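Uncharacterized protein TP-0789 domain-containing protein (Desulfovibrio piger ATCC 29098, PDB 4Z48) is of unknown function but belongs to the LolA-like family of outer membrane lipoprotein-sorting proteins and may likewise handle lipidated or other hydrophobic partners. Local coordinates at residues Ser35-Gly39 with Gly40-Thr44; Glu141-Gly145 with Ile146-Ile150; Val232-Asp236 with Ala237-His241. All coordinates share one frame; numbering follows the deposited sequence.

The three contacts are local and lie far apart on a mostly antiparallel beta protein related to the LolA/LolB group. Interactions 1 and 2 are tight two-residue hairpin turns, one between strands 27-38 and 41-54, the other between strands 133-143 and 146-155; their centres are about 30 Å apart. Interaction 3 is a loop with a short 3-10 turn that follows strand 219-230 and packs on strands 41-54 and 60-69. Its centre is about 33 Å from that of interaction 1 and about 38 Å from that of interaction 2, on the opposite side of the chain's centre from the latter. Strand 41-54 thus begins in interaction 1 and further along supports interaction 3.

Interaction 1. Residues Ser35-Gly39 with Gly40-Thr44; sequences SINRG and GKVLT
A chi1 of -167° carries the N37 amide away from its own main-chain N and toward the chain reversal, while V42, across from it, turns CG2 to that amide. N37 ND2 lies 3.8 Å from V42 CG2, the amide nitrogen coming slantwise against the methyl; N37 OD1 accepts a weak hydrogen bond from the backbone N of G40, 3.4 Å away. Further from the turn on the same face, S35 OG rests 3.5 Å from V42 CG1, a polar-apolar touch. The other face carries I36 and L43, where the I36 CD1 methyl meets L43 CB at 4.1 Å. Beneath these side chains the backbone is firmly paired: I36 and L43 exchange N-H...O hydrogen bonds, and R38 N reaches K41 O at 2.8 Å. K41 N returns a hydrogen bond to R38 O at 3.1 Å, closing the turn. T221 and S117 also touch I36, so the buried isoleucine is shared with strand 219-230 and a neighbouring loop. G39 and G40, both with positive phi, are the central residues of the type I' turn R38-K41, as in a classic two-residue beta hairpin.

Interaction 2. Residues Glu141-Gly145 with Ile146-Ile150; sequences ENVDG and IDCYI
I146 and E141 lose the most surface within this two-residue beta hairpin, whose strands 133-143 and 146-155 are joined by a type I' turn from V143 to I146. I146 folds back over the turn: its CD1 methyl lies 3.5 Å from V143 O and also approaches D144 O, and within the hairpin this branch meets backbone carbonyls. CG1 sits beside the backbone N (chi1 -52°), which sends this longer arm back along the turn; I146 also touches R171 and L178 of the neighbouring strands. At the far end, E141 meets I150 through CB, 3.8 Å from I150 CD1, while E141 OE1, which also brushes that methyl, is hydrogen-bonded to W169 NE1 in strand 163-171. Between these two contacts, paired backbone hydrogen bonds link E141 with C148 and V143 with I146; V143 and C148 are buried against L178. The opposite face bears N142 and D147. N142 OD1 accepts a weak hydrogen bond from G145 N, on the side of the turn. The amide's other end, N142 ND2, donates to D147 OD1 at 2.9 Å with a fairly straight N-H (162°); OD1 of D147 lies close to the N142 amide plane, whereas ND2 comes from 58° out of the carboxylate plane.

Interaction 3. Residues Val232-Asp236 with Ala237-His241; sequences VGLSD and AYFEH
Between D236 and F239 the chain makes a short 3-10 turn, in which the F239 N-H bonds to D236 O at 3.1 Å. L234, just before the turn, divides its two methyls between the aromatic residues that follow. CD2 reaches Y238 CE2 at 3.7 Å in an oblique approach, whereas CD1 comes to the edge of the F239 ring, 3.9 Å from CZ and near the ring plane; the leucine crosses each aromatic side chain at about a right angle. With its CG beside the backbone N (chi1 -44°), F239 carries its ring back toward S235, bringing CE2 to 3.4 Å from S235 O. The same carbonyl oxygen lies in the plane of the Y238 ring, 3.6 Å from CD2, so the one oxygen sits at the Y238 edge and meets the F239 ring obliquely. Y238 CB sits 3.7 Å above the centre of the F239 ring and covers one of its faces. Beyond the loop, Y238 stacks with Y50, and F239 packs on Y50, K52 and Y62. S235 OG meets the A237 methyl at 3.5 Å. D236 OD1 is held by a salt bridge to K52, whose NZ also donates a hydrogen bond to L234 O; the E240 carboxylate lies apart from that of D236. The chemistry is thus divided: apolar and aromatic groups fasten the loop onto strands 41-54 and 60-69, while K52 ties down both the L234 carbonyl and the D236 carboxylate, probably offsetting part of the negative charge of D236 and nearby E240.

Interaction 1. Residues Ser35-Gly39 with Gly40-Thr44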
loop_
_atom_site.group_PDB
_atom_site.type_symbol
_atom_site.label_atom_id
_atom_site.label_comp_id
_atom_site.label_asym_id
_atom_site.label_seq_id
_atom_site.Cartn_x
_atom_site.Cartn_y
_atom_site.Cartn_z
ATOM N N SER A 35 1.502 12.331 -8.856
ATOM C CA SER A 35 0.776 13.261 -9.708
ATOM C C SER A 35 -0.703 12.794 -9.775
ATOM O O SER A 35 -0.997 11.674 -10.194
ATOM C CB SER A 35 1.444 13.335 -11.087
ATOM O OG SER A 35 0.696 14.143 -11.976
ATOM N N ILE A 36 -1.611 13.642 -9.300
ATOM C CA ILE A 36 -3.044 13.389 -9.247
ATOM C C ILE A 36 -3.744 14.184 -10.339
ATOM O O ILE A 36 -3.688 15.435 -10.332
ATOM C CB ILE A 36 -3.586 13.778 -7.835
ATOM C CG1 ILE A 36 -2.719 13.175 -6.702
ATOM C CG2 ILE A 36 -5.047 13.324 -7.701
ATOM C CD1 ILE A 36 -2.837 13.868 -5.351
ATOM N N ASN A 37 -4.454 13.479 -11.243
ATOM C CA ASN A 37 -5.153 14.137 -12.352
ATOM C C ASN A 37 -6.658 14.035 -12.208
ATOM O O ASN A 37 -7.206 12.949 -12.194
ATOM C CB ASN A 37 -4.703 13.558 -13.696
ATOM C CG ASN A 37 -5.109 14.364 -14.919
ATOM O OD1 ASN A 37 -6.299 14.588 -15.205
ATOM N ND2 ASN A 37 -4.119 14.742 -15.719
ATOM N N ARG A 38 -7.322 15.172 -12.178
ATOM C CA ARG A 38 -8.776 15.231 -12.047
ATOM C C ARG A 38 -9.329 16.300 -13.001
ATOM O O ARG A 38 -9.210 17.482 -12.712
ATOM C CB ARG A 38 -9.147 15.529 -10.573
ATOM C CG ARG A 38 -10.650 15.587 -10.293
ATOM C CD ARG A 38 -10.957 16.013 -8.851
ATOM N NE ARG A 38 -10.573 15.008 -7.849
ATOM C CZ ARG A 38 -11.157 13.818 -7.711
ATOM N NH1 ARG A 38 -12.155 13.460 -8.513
ATOM N NH2 ARG A 38 -10.734 12.969 -6.786
ATOM N N GLY A 39 -9.886 15.866 -14.130
ATOM C CA GLY A 39 -10.451 16.750 -15.153
ATOM C C GLY A 39 -9.458 17.698 -15.804
ATOM O O GLY A 39 -9.809 18.833 -16.129
ATOM N N GLY A 40 -8.214 17.242 -15.974
ATOM C CA GLY A 40 -7.137 18.066 -16.530
ATOM C C GLY A 40 -6.380 18.862 -15.482
ATOM O O GLY A 40 -5.266 19.332 -15.742
ATOM N N LYS A 41 -6.983 19.032 -14.294
ATOM C CA LYS A 41 -6.371 19.706 -13.147
ATOM C C LYS A 41 -5.416 18.704 -12.516
ATOM O O LYS A 41 -5.750 17.519 -12.394
ATOM C CB LYS A 41 -7.423 20.205 -12.132
ATOM C CG LYS A 41 -8.308 21.360 -12.604
ATOM C CD LYS A 41 -9.200 21.861 -11.446
ATOM C CE LYS A 41 -10.292 22.820 -11.873
ATOM N NZ LYS A 41 -9.821 24.229 -11.963
ATOM N N VAL A 42 -4.221 19.159 -12.166
ATOM C CA VAL A 42 -3.204 18.283 -11.608
ATOM C C VAL A 42 -2.714 18.804 -10.246
ATOM O O VAL A 42 -2.414 19.995 -10.115
ATOM C CB VAL A 42 -2.011 18.141 -12.599
ATOM C CG1 VAL A 42 -0.932 17.196 -12.044
ATOM C CG2 VAL A 42 -2.480 17.661 -13.969
ATOM N N LEU A 43 -2.619 17.899 -9.261
ATOM C CA LEU A 43 -2.039 18.124 -7.937
ATOM C C LEU A 43 -0.797 17.280 -7.877
ATOM O O LEU A 43 -0.802 16.149 -8.383
ATOM C CB LEU A 43 -2.974 17.695 -6.787
ATOM C CG LEU A 43 -4.172 18.531 -6.419
ATOM C CD1 LEU A 43 -4.969 17.792 -5.328
ATOM C CD2 LEU A 43 -3.725 19.917 -5.895
ATOM N N THR A 44 0.215 17.753 -7.213
ATOM C CA THR A 44 1.457 16.988 -7.123
ATOM C C THR A 44 1.921 16.973 -5.691
ATOM O O THR A 44 1.572 17.855 -4.914
ATOM C CB THR A 44 2.569 17.526 -8.117
ATOM O OG1 THR A 44 3.266 18.644 -7.582
ATOM C CG2 THR A 44 2.030 17.862 -9.480
#

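Interaction 2. Residues Glu141-Gly145 with Ile146-Ile150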
loop_
_atom_site.group_PDB
_atom_site.type_symbol
_atom_site.label_atom_id
_atom_site.label_comp_id
_atom_site.label_asym_id
_atom_site.label_seq_id
_atom_site.Cartn_x
_atom_site.Cartn_y
_atom_site.Cartn_z
ATOM N N GLU A 141 -3.307 -16.203 -16.643
ATOM C CA GLU A 141 -3.593 -15.396 -17.828
ATOM C C GLU A 141 -2.348 -14.644 -18.243
ATOM O O GLU A 141 -1.611 -14.152 -17.380
ATOM C CB GLU A 141 -4.718 -14.390 -17.489
ATOM C CG GLU A 141 -5.320 -13.639 -18.668
ATOM C CD GLU A 141 -6.454 -12.682 -18.344
ATOM O OE1 GLU A 141 -6.726 -12.439 -17.145
ATOM O OE2 GLU A 141 -7.070 -12.165 -19.305
ATOM N N ASN A 142 -2.130 -14.514 -19.552
ATOM C CA ASN A 142 -1.013 -13.724 -20.070
ATOM C C ASN A 142 -1.523 -12.291 -20.245
ATOM O O ASN A 142 -2.450 -12.061 -21.033
ATOM C CB ASN A 142 -0.470 -14.318 -21.359
ATOM C CG ASN A 142 0.805 -13.664 -21.828
ATOM O OD1 ASN A 142 0.785 -12.604 -22.460
ATOM N ND2 ASN A 142 1.940 -14.282 -21.521
ATOM N N VAL A 143 -0.974 -11.346 -19.456
ATOM C CA VAL A 143 -1.397 -9.935 -19.443
ATOM C C VAL A 143 -0.275 -9.073 -20.058
ATOM O O VAL A 143 0.773 -8.858 -19.437
ATOM C CB VAL A 143 -1.808 -9.466 -18.013
ATOM C CG1 VAL A 143 -2.299 -8.018 -18.016
ATOM C CG2 VAL A 143 -2.871 -10.387 -17.410
ATOM N N ASP A 144 -0.508 -8.617 -21.308
ATOM C CA ASP A 144 0.408 -7.823 -22.136
ATOM C C ASP A 144 1.827 -8.450 -22.158
ATOM O O ASP A 144 2.808 -7.799 -21.784
ATOM C CB ASP A 144 0.445 -6.344 -21.690
ATOM C CG ASP A 144 -0.860 -5.591 -21.890
ATOM O OD1 ASP A 144 -1.358 -5.555 -23.042
ATOM O OD2 ASP A 144 -1.356 -4.996 -20.910
ATOM N N GLY A 145 1.889 -9.727 -22.546
ATOM C CA GLY A 145 3.136 -10.486 -22.648
ATOM C C GLY A 145 3.651 -11.125 -21.368
ATOM O O GLY A 145 4.614 -11.899 -21.431
ATOM N N ILE A 146 3.019 -10.815 -20.191
ATOM C CA ILE A 146 3.461 -11.327 -18.881
ATOM C C ILE A 146 2.533 -12.431 -18.343
ATOM O O ILE A 146 1.335 -12.194 -18.213
ATOM C CB ILE A 146 3.587 -10.158 -17.846
ATOM C CG1 ILE A 146 4.470 -8.997 -18.387
ATOM C CG2 ILE A 146 4.107 -10.654 -16.484
ATOM C CD1 ILE A 146 3.845 -7.625 -18.253
ATOM N N ASP A 147 3.105 -13.616 -17.961
ATOM C CA ASP A 147 2.327 -14.697 -17.339
ATOM C C ASP A 147 2.008 -14.371 -15.894
ATOM O O ASP A 147 2.927 -14.092 -15.114
ATOM C CB ASP A 147 3.065 -16.044 -17.410
ATOM C CG ASP A 147 3.214 -16.554 -18.825
ATOM O OD1 ASP A 147 2.217 -16.488 -19.588
ATOM O OD2 ASP A 147 4.336 -16.988 -19.182
ATOM N N CYS A 148 0.714 -14.454 -15.524
ATOM C CA CYS A 148 0.242 -14.121 -14.187
ATOM C C CYS A 148 -0.636 -15.192 -13.591
ATOM O O CYS A 148 -1.357 -15.848 -14.316
ATOM C CB CYS A 148 -0.547 -12.807 -14.207
ATOM S SG CYS A 148 0.412 -11.336 -14.625
ATOM N N TYR A 149 -0.688 -15.243 -12.264
ATOM C CA TYR A 149 -1.716 -15.954 -11.490
ATOM C C TYR A 149 -2.865 -14.943 -11.307
ATOM O O TYR A 149 -2.579 -13.750 -11.140
ATOM C CB TYR A 149 -1.198 -16.334 -10.098
ATOM C CG TYR A 149 -0.026 -17.267 -10.022
ATOM C CD1 TYR A 149 -0.187 -18.630 -10.233
ATOM C CD2 TYR A 149 1.225 -16.812 -9.605
ATOM C CE1 TYR A 149 0.879 -19.514 -10.098
ATOM C CE2 TYR A 149 2.306 -17.687 -9.485
ATOM C CZ TYR A 149 2.120 -19.042 -9.713
ATOM O OH TYR A 149 3.163 -19.936 -9.594
ATOM N N ILE A 150 -4.119 -15.393 -11.333
ATOM C CA ILE A 150 -5.291 -14.589 -11.023
ATOM C C ILE A 150 -5.665 -14.994 -9.587
ATOM O O ILE A 150 -6.050 -16.144 -9.347
ATOM C CB ILE A 150 -6.472 -14.722 -12.031
ATOM C CG1 ILE A 150 -6.016 -14.518 -13.512
ATOM C CG2 ILE A 150 -7.617 -13.733 -11.636
ATOM C CD1 ILE A 150 -6.914 -15.230 -14.531
#

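Interaction 3. Residues Val232-Asp236 with Ala237-His241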
loop_
_atom_site.group_PDB
_atom_site.type_symbol
_atom_site.label_atom_id
_atom_site.label_comp_id
_atom_site.label_asym_id
_atom_site.label_seq_id
_atom_site.Cartn_x
_atom_site.Cartn_y
_atom_site.Cartn_z
ATOM N N VAL A 232 19.174 0.033 5.557
ATOM C CA VAL A 232 20.043 1.211 5.676
ATOM C C VAL A 232 20.433 1.482 7.141
ATOM O O VAL A 232 21.300 2.323 7.395
ATOM C CB VAL A 232 19.411 2.468 5.006
ATOM C CG1 VAL A 232 19.261 2.256 3.512
ATOM C CG2 VAL A 232 18.064 2.824 5.615
ATOM N N GLY A 233 19.795 0.774 8.073
ATOM C CA GLY A 233 20.039 0.920 9.503
ATOM C C GLY A 233 19.302 2.093 10.123
ATOM O O GLY A 233 19.906 2.892 10.845
ATOM N N LEU A 234 17.985 2.195 9.860
ATOM C CA LEU A 234 17.127 3.258 10.390
ATOM C C LEU A 234 16.948 3.131 11.896
ATOM O O LEU A 234 16.683 2.033 12.395
ATOM C CB LEU A 234 15.742 3.245 9.718
ATOM C CG LEU A 234 15.642 3.669 8.250
ATOM C CD1 LEU A 234 14.190 3.604 7.762
ATOM C CD2 LEU A 234 16.217 5.060 8.007
ATOM N N SER A 235 17.081 4.258 12.628
ATOM C CA SER A 235 16.860 4.244 14.078
ATOM C C SER A 235 15.347 4.161 14.370
ATOM O O SER A 235 14.538 4.542 13.515
ATOM C CB SER A 235 17.479 5.472 14.742
ATOM O OG SER A 235 16.770 6.669 14.468
ATOM N N ASP A 236 14.976 3.674 15.573
ATOM C CA ASP A 236 13.586 3.550 16.029
ATOM C C ASP A 236 12.917 4.924 16.237
ATOM O O ASP A 236 11.691 4.988 16.334
ATOM C CB ASP A 236 13.520 2.746 17.346
ATOM C CG ASP A 236 13.928 1.283 17.252
ATOM O OD1 ASP A 236 13.663 0.655 16.202
ATOM O OD2 ASP A 236 14.448 0.749 18.251
ATOM N N ALA A 237 13.726 6.005 16.309
ATOM C CA ALA A 237 13.325 7.399 16.523
ATOM C C ALA A 237 12.373 7.926 15.440
ATOM O O ALA A 237 11.499 8.754 15.738
ATOM C CB ALA A 237 14.562 8.286 16.587
ATOM N N TYR A 238 12.554 7.472 14.179
ATOM C CA TYR A 238 11.696 7.869 13.058
ATOM C C TYR A 238 10.263 7.397 13.255
ATOM O O TYR A 238 9.359 7.937 12.630
ATOM C CB TYR A 238 12.198 7.234 11.751
ATOM C CG TYR A 238 13.411 7.861 11.108
ATOM C CD1 TYR A 238 13.300 9.025 10.351
ATOM C CD2 TYR A 238 14.644 7.217 11.134
ATOM C CE1 TYR A 238 14.409 9.584 9.718
ATOM C CE2 TYR A 238 15.755 7.753 10.484
ATOM C CZ TYR A 238 15.632 8.936 9.774
ATOM O OH TYR A 238 16.731 9.472 9.140
ATOM N N PHE A 239 10.068 6.342 14.065
ATOM C CA PHE A 239 8.768 5.694 14.221
ATOM C C PHE A 239 8.115 5.947 15.583
ATOM O O PHE A 239 7.095 5.328 15.901
ATOM C CB PHE A 239 8.913 4.175 13.927
ATOM C CG PHE A 239 9.772 3.957 12.697
ATOM C CD1 PHE A 239 9.258 4.184 11.420
ATOM C CD2 PHE A 239 11.108 3.599 12.818
ATOM C CE1 PHE A 239 10.057 4.020 10.287
ATOM C CE2 PHE A 239 11.917 3.476 11.686
ATOM C CZ PHE A 239 11.384 3.680 10.428
ATOM N N GLU A 240 8.663 6.882 16.366
ATOM C CA GLU A 240 8.073 7.242 17.654
ATOM C C GLU A 240 7.066 8.349 17.434
ATOM O O GLU A 240 7.255 9.196 16.543
ATOM C CB GLU A 240 9.142 7.672 18.659
ATOM C CG GLU A 240 9.860 6.504 19.310
ATOM C CD GLU A 240 11.190 6.848 19.956
ATOM O OE1 GLU A 240 11.363 8.004 20.409
ATOM O OE2 GLU A 240 12.062 5.951 20.012
ATOM N N HIS A 241 6.014 8.373 18.268
ATOM C CA HIS A 241 4.957 9.384 18.186
ATOM C C HIS A 241 5.542 10.806 18.215
ATOM O O HIS A 241 4.989 11.687 17.553
ATOM C CB HIS A 241 3.902 9.179 19.288
ATOM C CG HIS A 241 2.582 9.780 18.934
ATOM N ND1 HIS A 241 2.140 10.942 19.541
ATOM C CD2 HIS A 241 1.675 9.394 18.008
ATOM C CE1 HIS A 241 0.970 11.217 18.986
ATOM N NE2 HIS A 241 0.650 10.318 18.051
#